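Local coordinates for protein putative epimerase (Burkholderia cenocepacia, PDB 4LW8) that is a putative NAD(P)-dependent epimerase of the epimerase/dehydratase family that probably remodels a nucleotide-activated sugar for lipopolysaccharide O-antigen biosynthesis, at residues R19-G31 / A80-A93. Residues are numbered along the deposited sequence; the frame is centred on the assembly and turned at random. Where two conformers were deposited one is given.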
# COMPACT_ATOMS: atom_id res chain seq x y z
N ARG A 19 34.17 -6.71 -6.29
CA ARG A 19 32.77 -6.41 -6.61
C ARG A 19 31.82 -7.01 -5.57
O ARG A 19 31.83 -8.21 -5.32
CB ARG A 19 32.42 -6.95 -8.00
CG ARG A 19 31.08 -6.47 -8.52
CD ARG A 19 30.87 -6.90 -9.96
NE ARG A 19 29.81 -6.14 -10.60
CZ ARG A 19 29.13 -6.55 -11.67
NH1 ARG A 19 29.40 -7.74 -12.21
NH2 ARG A 19 28.18 -5.78 -12.19
N ARG A 20 30.99 -6.16 -4.97
CA ARG A 20 30.22 -6.60 -3.82
C ARG A 20 28.71 -6.66 -4.07
O ARG A 20 28.13 -5.84 -4.79
CB ARG A 20 30.50 -5.68 -2.64
CG ARG A 20 31.96 -5.76 -2.16
CD ARG A 20 32.29 -4.54 -1.35
NE ARG A 20 33.60 -4.58 -0.72
CZ ARG A 20 33.87 -3.88 0.38
NH1 ARG A 20 32.91 -3.15 0.92
NH2 ARG A 20 35.07 -3.93 0.94
N ALA A 21 28.09 -7.66 -3.46
CA ALA A 21 26.63 -7.73 -3.41
C ALA A 21 26.20 -7.61 -1.97
O ALA A 21 26.93 -8.00 -1.06
CB ALA A 21 26.13 -9.01 -4.02
N PHE A 22 25.00 -7.07 -1.77
CA PHE A 22 24.42 -6.88 -0.45
C PHE A 22 23.01 -7.47 -0.45
O PHE A 22 22.15 -7.05 -1.24
CB PHE A 22 24.41 -5.39 -0.09
CG PHE A 22 23.92 -5.09 1.30
CD1 PHE A 22 24.63 -5.49 2.42
CD2 PHE A 22 22.74 -4.36 1.48
CE1 PHE A 22 24.19 -5.19 3.69
CE2 PHE A 22 22.28 -4.06 2.76
CZ PHE A 22 23.01 -4.47 3.87
N VAL A 23 22.78 -8.47 0.39
CA VAL A 23 21.51 -9.20 0.40
C VAL A 23 20.86 -9.12 1.75
O VAL A 23 21.42 -9.60 2.73
CB VAL A 23 21.70 -10.69 0.04
CG1 VAL A 23 20.36 -11.41 0.03
CG2 VAL A 23 22.45 -10.83 -1.31
N THR A 24 19.68 -8.51 1.84
CA THR A 24 18.97 -8.54 3.12
C THR A 24 18.33 -9.92 3.32
O THR A 24 17.90 -10.55 2.36
CB THR A 24 17.90 -7.45 3.21
OG1 THR A 24 16.90 -7.68 2.21
CG2 THR A 24 18.54 -6.06 3.04
N GLY A 25 18.27 -10.39 4.56
CA GLY A 25 17.73 -11.72 4.85
C GLY A 25 18.59 -12.79 4.19
O GLY A 25 18.08 -13.81 3.74
N LEU A 26 19.90 -12.54 4.14
CA LEU A 26 20.84 -13.43 3.46
C LEU A 26 20.81 -14.88 3.98
O LEU A 26 20.99 -15.81 3.20
CB LEU A 26 22.28 -12.89 3.60
CG LEU A 26 23.44 -13.72 3.04
CD1 LEU A 26 23.20 -14.11 1.59
CD2 LEU A 26 24.75 -12.97 3.17
N THR A 27 20.60 -15.07 5.29
CA THR A 27 20.68 -16.43 5.84
C THR A 27 19.33 -17.15 5.85
O THR A 27 19.22 -18.27 6.33
CB THR A 27 21.28 -16.45 7.27
OG1 THR A 27 20.47 -15.66 8.15
CG2 THR A 27 22.71 -15.89 7.26
N GLY A 28 18.29 -16.54 5.28
CA GLY A 28 17.02 -17.24 5.18
C GLY A 28 17.08 -18.27 4.05
O GLY A 28 18.11 -18.44 3.39
N PHE A 29 15.96 -18.96 3.84
CA PHE A 29 15.85 -19.98 2.80
C PHE A 29 16.29 -19.50 1.42
O PHE A 29 17.20 -20.07 0.82
CB PHE A 29 14.41 -20.48 2.74
CG PHE A 29 14.08 -21.28 1.51
CD1 PHE A 29 14.72 -22.49 1.27
CD2 PHE A 29 13.11 -20.86 0.63
CE1 PHE A 29 14.42 -23.24 0.16
CE2 PHE A 29 12.80 -21.59 -0.49
CZ PHE A 29 13.45 -22.79 -0.72
N THR A 30 15.67 -18.44 0.92
CA THR A 30 15.98 -17.93 -0.41
C THR A 30 17.40 -17.36 -0.48
O THR A 30 18.13 -17.57 -1.45
CB THR A 30 14.97 -16.85 -0.83
OG1 THR A 30 13.65 -17.41 -0.78
CG2 THR A 30 15.26 -16.35 -2.24
N GLY A 31 17.78 -16.66 0.58
CA GLY A 31 19.10 -16.04 0.66
C GLY A 31 20.25 -17.02 0.49
O GLY A 31 21.25 -16.70 -0.13
N ALA A 80 25.59 -0.01 7.65
CA ALA A 80 25.87 -1.28 6.97
C ALA A 80 26.06 -1.09 5.46
O ALA A 80 26.97 -1.66 4.86
CB ALA A 80 24.74 -2.29 7.23
N ALA A 81 25.20 -0.29 4.84
CA ALA A 81 25.28 -0.05 3.40
C ALA A 81 26.56 0.68 3.04
O ALA A 81 27.21 0.36 2.03
CB ALA A 81 24.09 0.76 2.93
N ALA A 82 26.91 1.67 3.84
CA ALA A 82 28.09 2.49 3.55
C ALA A 82 29.38 1.66 3.68
O ALA A 82 30.37 1.93 3.00
CB ALA A 82 28.13 3.71 4.46
N ASP A 83 29.35 0.65 4.54
CA ASP A 83 30.47 -0.27 4.74
C ASP A 83 30.50 -1.28 3.59
O ASP A 83 31.55 -1.55 3.01
CB ASP A 83 30.31 -0.99 6.09
CG ASP A 83 31.55 -1.79 6.51
OD1 ASP A 83 32.67 -1.51 6.05
OD2 ASP A 83 31.39 -2.72 7.32
N ALA A 84 29.34 -1.85 3.27
CA ALA A 84 29.22 -2.86 2.22
C ALA A 84 29.49 -2.28 0.82
O ALA A 84 30.06 -2.96 -0.02
CB ALA A 84 27.83 -3.51 2.28
N ARG A 85 29.05 -1.05 0.57
CA ARG A 85 29.26 -0.38 -0.72
C ARG A 85 28.86 -1.25 -1.92
O ARG A 85 29.63 -1.42 -2.85
CB ARG A 85 30.71 0.06 -0.89
CG ARG A 85 31.06 1.25 -0.03
CD ARG A 85 32.38 1.88 -0.41
NE ARG A 85 33.54 1.01 -0.18
CZ ARG A 85 34.04 0.72 1.02
NH1 ARG A 85 33.47 1.19 2.14
NH2 ARG A 85 35.11 -0.06 1.10
N PRO A 86 27.65 -1.82 -1.90
CA PRO A 86 27.37 -2.81 -2.94
C PRO A 86 27.20 -2.25 -4.34
O PRO A 86 26.75 -1.12 -4.50
CB PRO A 86 26.04 -3.41 -2.46
CG PRO A 86 25.37 -2.27 -1.79
CD PRO A 86 26.47 -1.56 -1.06
N ASP A 87 27.58 -3.04 -5.35
CA ASP A 87 27.15 -2.75 -6.71
C ASP A 87 25.80 -3.39 -7.00
O ASP A 87 25.03 -2.88 -7.80
CB ASP A 87 28.18 -3.23 -7.73
CG ASP A 87 27.92 -2.68 -9.11
OD1 ASP A 87 27.84 -1.44 -9.26
OD2 ASP A 87 27.79 -3.49 -10.05
N ALA A 88 25.50 -4.51 -6.34
CA ALA A 88 24.21 -5.20 -6.52
C ALA A 88 23.52 -5.43 -5.17
O ALA A 88 24.17 -5.78 -4.19
CB ALA A 88 24.40 -6.53 -7.23
N VAL A 89 22.21 -5.22 -5.13
CA VAL A 89 21.45 -5.41 -3.91
C VAL A 89 20.27 -6.34 -4.17
O VAL A 89 19.57 -6.18 -5.17
CB VAL A 89 20.93 -4.06 -3.34
CG1 VAL A 89 20.04 -4.29 -2.12
CG2 VAL A 89 22.10 -3.14 -2.99
N VAL A 90 20.06 -7.32 -3.30
CA VAL A 90 18.86 -8.14 -3.39
C VAL A 90 18.14 -8.06 -2.05
O VAL A 90 18.68 -8.43 -1.02
CB VAL A 90 19.15 -9.61 -3.75
CG1 VAL A 90 17.82 -10.38 -3.95
CG2 VAL A 90 19.96 -9.69 -5.02
N HIS A 91 16.93 -7.54 -2.08
CA HIS A 91 16.16 -7.34 -0.86
C HIS A 91 15.20 -8.50 -0.65
O HIS A 91 14.16 -8.56 -1.29
CB HIS A 91 15.42 -6.02 -0.95
CG HIS A 91 14.56 -5.72 0.24
ND1 HIS A 91 14.95 -5.95 1.54
CD2 HIS A 91 13.31 -5.18 0.31
CE1 HIS A 91 13.99 -5.56 2.37
NE2 HIS A 91 12.99 -5.09 1.65
N LEU A 92 15.56 -9.42 0.24
CA LEU A 92 14.76 -10.63 0.49
C LEU A 92 14.08 -10.59 1.85
O LEU A 92 13.13 -11.33 2.09
CB LEU A 92 15.63 -11.89 0.41
CG LEU A 92 16.38 -12.09 -0.91
CD1 LEU A 92 17.36 -13.25 -0.83
CD2 LEU A 92 15.39 -12.27 -2.07
N ALA A 93 14.61 -9.77 2.76
CA ALA A 93 14.12 -9.74 4.14
C ALA A 93 12.70 -9.19 4.21
O ALA A 93 12.44 -8.09 3.72
CB ALA A 93 15.06 -8.92 5.03
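F22 and V89 sit side by side in two parallel strands, 20-24 and 88-91, joined by backbone hydrogen bonds: F22 N to A88 O (2.9 Å), V90 N to F22 O, and T24 N to V90 O. Where the ladder begins, R20 O receives D87 N and, weakly, A88 N.

Apolar contacts lie on both faces. With CG anti to the backbone N (chi1 -176°), F22 sends its ring to helix 80-84, where CD1 lies 3.8 Å from A84 CB, while its CB abuts P86 CB (3.5 Å). On the A21 and V23 face, L92 CD1 touches both V23 CG1 (3.6 Å) and G31 CA.

Polar groups join both ends. R20, its chain extended, reaches the last carbonyls of helix 74-84: NH1 donates to A84 O (3.0 Å) from above the carbonyl plane, and weakly to D83 O. Poorly ordered R19 forms a salt bridge, NH2 to D87 OD2 (3.2 Å); D87 OD1 is hydrogen-bonded to S129 OG. T24 OG1 meets H91 ND1 at the ring edge (2.7 Å) and accepts A93 N (3.1 Å).

This is the start of a Rossmann fold, whose glycine-rich turn after T24 is consistent with dinucleotide binding; the T24 hydroxyl, bound by H91 and A93, holds the strands' C-terminal ends together just before that turn.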